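PDB 4FUV: porin protein associated with imipenem resistance from Acinetobacter baumannii, which forms an eight-stranded beta-barrel in the outer membrane and probably takes part in the uptake of ornithine and of the carbapenem imipenem. Local coordinates for residues F120-N124 / Q125-A129. Numbering follows the deposited sequence.
Sequences FRVNN and QDFIA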
loop_
_atom_site.group_PDB
_atom_site.type_symbol
_atom_site.label_atom_id
_atom_site.label_comp_id
_atom_site.label_asym_id
_atom_site.label_seq_id
_atom_site.Cartn_x
_atom_site.Cartn_y
_atom_site.Cartn_z
ATOM N N PHE A 120 -2.099 0.594 -18.172
ATOM C CA PHE A 120 -0.713 0.434 -17.789
ATOM C C PHE A 120 -0.040 1.746 -18.161
ATOM O O PHE A 120 -0.578 2.520 -18.962
ATOM C CB PHE A 120 -0.074 -0.752 -18.522
ATOM C CG PHE A 120 -0.017 -0.595 -20.033
ATOM C CD1 PHE A 120 -1.150 -0.794 -20.810
ATOM C CD2 PHE A 120 1.175 -0.269 -20.668
ATOM C CE1 PHE A 120 -1.099 -0.648 -22.186
ATOM C CE2 PHE A 120 1.231 -0.130 -22.059
ATOM C CZ PHE A 120 0.103 -0.321 -22.810
ATOM N N ARG A 121 1.130 1.994 -17.592
ATOM C CA ARG A 121 1.778 3.304 -17.710
ATOM C C ARG A 121 3.174 3.144 -18.295
ATOM O O ARG A 121 3.932 2.277 -17.860
ATOM C CB ARG A 121 1.873 3.956 -16.325
ATOM C CG ARG A 121 2.284 5.422 -16.297
ATOM C CD ARG A 121 1.963 6.000 -14.901
ATOM N NE ARG A 121 2.383 7.391 -14.721
ATOM C CZ ARG A 121 1.746 8.447 -15.219
ATOM N NH1 ARG A 121 0.657 8.288 -15.963
ATOM N NH2 ARG A 121 2.208 9.673 -14.983
ATOM N N VAL A 122 3.506 3.960 -19.295
ATOM C CA VAL A 122 4.831 3.908 -19.909
ATOM C C VAL A 122 5.367 5.327 -20.062
ATOM O O VAL A 122 4.702 6.191 -20.644
ATOM C CB VAL A 122 4.813 3.195 -21.289
ATOM C CG1 VAL A 122 6.218 3.135 -21.882
ATOM C CG2 VAL A 122 4.240 1.785 -21.161
ATOM N N ASN A 123 6.559 5.576 -19.522
ATOM C CA ASN A 123 7.146 6.921 -19.552
ATOM C C ASN A 123 6.177 7.999 -19.036
ATOM O O ASN A 123 6.022 9.059 -19.649
ATOM C CB ASN A 123 7.609 7.261 -20.974
ATOM C CG ASN A 123 8.487 8.495 -21.029
ATOM O OD1 ASN A 123 9.382 8.667 -20.206
ATOM N ND2 ASN A 123 8.223 9.372 -21.998
ATOM N N ASN A 124 5.512 7.714 -17.919
ATOM C CA ASN A 124 4.603 8.675 -17.273
ATOM C C ASN A 124 3.372 9.019 -18.104
ATOM O O ASN A 124 2.771 10.082 -17.935
ATOM C CB ASN A 124 5.346 9.954 -16.855
ATOM C CG ASN A 124 6.501 9.667 -15.915
ATOM O OD1 ASN A 124 6.408 8.787 -15.063
ATOM N ND2 ASN A 124 7.602 10.389 -16.083
ATOM N N GLN A 125 3.009 8.115 -19.004
ATOM C CA GLN A 125 1.794 8.267 -19.789
ATOM C C GLN A 125 0.952 7.008 -19.643
ATOM O O GLN A 125 1.479 5.887 -19.648
ATOM C CB GLN A 125 2.109 8.539 -21.260
ATOM C CG GLN A 125 0.864 8.739 -22.112
ATOM C CD GLN A 125 1.169 9.114 -23.553
ATOM O OE1 GLN A 125 2.094 9.880 -23.828
ATOM N NE2 GLN A 125 0.369 8.593 -24.481
ATOM N N ASP A 126 -0.349 7.199 -19.472
ATOM C CA ASP A 126 -1.265 6.077 -19.325
ATOM C C ASP A 126 -1.701 5.552 -20.690
ATOM O O ASP A 126 -1.956 6.336 -21.609
ATOM C CB ASP A 126 -2.490 6.494 -18.518
ATOM C CG ASP A 126 -2.145 6.850 -17.074
ATOM O OD1 ASP A 126 -1.213 6.242 -16.509
ATOM O OD2 ASP A 126 -2.808 7.732 -16.508
ATOM N N PHE A 127 -1.777 4.225 -20.792
ATOM C CA PHE A 127 -2.242 3.528 -21.978
ATOM C C PHE A 127 -3.226 2.446 -21.552
ATOM O O PHE A 127 -3.196 1.994 -20.415
ATOM C CB PHE A 127 -1.081 2.860 -22.716
ATOM C CG PHE A 127 -0.125 3.823 -23.361
ATOM C CD1 PHE A 127 0.912 4.380 -22.631
ATOM C CD2 PHE A 127 -0.245 4.144 -24.710
ATOM C CE1 PHE A 127 1.805 5.259 -23.225
ATOM C CE2 PHE A 127 0.637 5.020 -25.314
ATOM C CZ PHE A 127 1.677 5.580 -24.562
ATOM N N ILE A 128 -4.095 2.036 -22.470
ATOM C CA ILE A 128 -4.993 0.917 -22.217
ATOM C C ILE A 128 -4.843 -0.102 -23.338
ATOM O O ILE A 128 -5.041 0.224 -24.508
ATOM C CB ILE A 128 -6.471 1.363 -22.131
ATOM C CG1 ILE A 128 -6.756 2.007 -20.765
ATOM C CG2 ILE A 128 -7.401 0.165 -22.336
ATOM C CD1 ILE A 128 -8.144 2.664 -20.670
ATOM N N ALA A 129 -4.509 -1.337 -22.968
ATOM C CA ALA A 129 -4.256 -2.399 -23.935
ATOM C C ALA A 129 -5.508 -2.752 -24.740
ATOM O O ALA A 129 -6.606 -2.857 -24.188
ATOM C CB ALA A 129 -3.723 -3.634 -23.227
#
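Arg121 and Asp126 form a salt bridge, with Arg121 NH1 2.8 Å from Asp126 OD1. The bond lies close to the guanidinium plane but meets the carboxylate from above, and the two planes stand 53° apart. The Arg121 chain runs extended from CG to NE, CG anti to the backbone N (chi1 -169°), and chi4 turns NH1 toward Asp126. The other oxygen, Asp126 OD2, pairs with Arg118 of the second subunit. One guanidinium face rests over the backbone at Asn124 and Gln125.

Four backbone hydrogen bonds join the strands. Phe120 and Phe127 exchange two, and Val122 and Gln125 two more; Gln125 N to Val122 O is the longest at 3.0 Å. These residues make a tight antiparallel hairpin, closed by a type I' turn from Val122 to Gln125, with Asn123 and Asn124 at its corner. Strand 125-129 also pairs with strand 177-187.

On the face away from Arg121, Phe127 CB sits over the Phe120 ring, 3.7 Å from its centroid in a CH-pi contact. The ring planes tilt by 26°, with little of one ring over the other. Val122 CB meets the Phe127 ring at CE1, 4.1 Å away. Val122 and Phe127 also pack against Ala197 of helix 194-207.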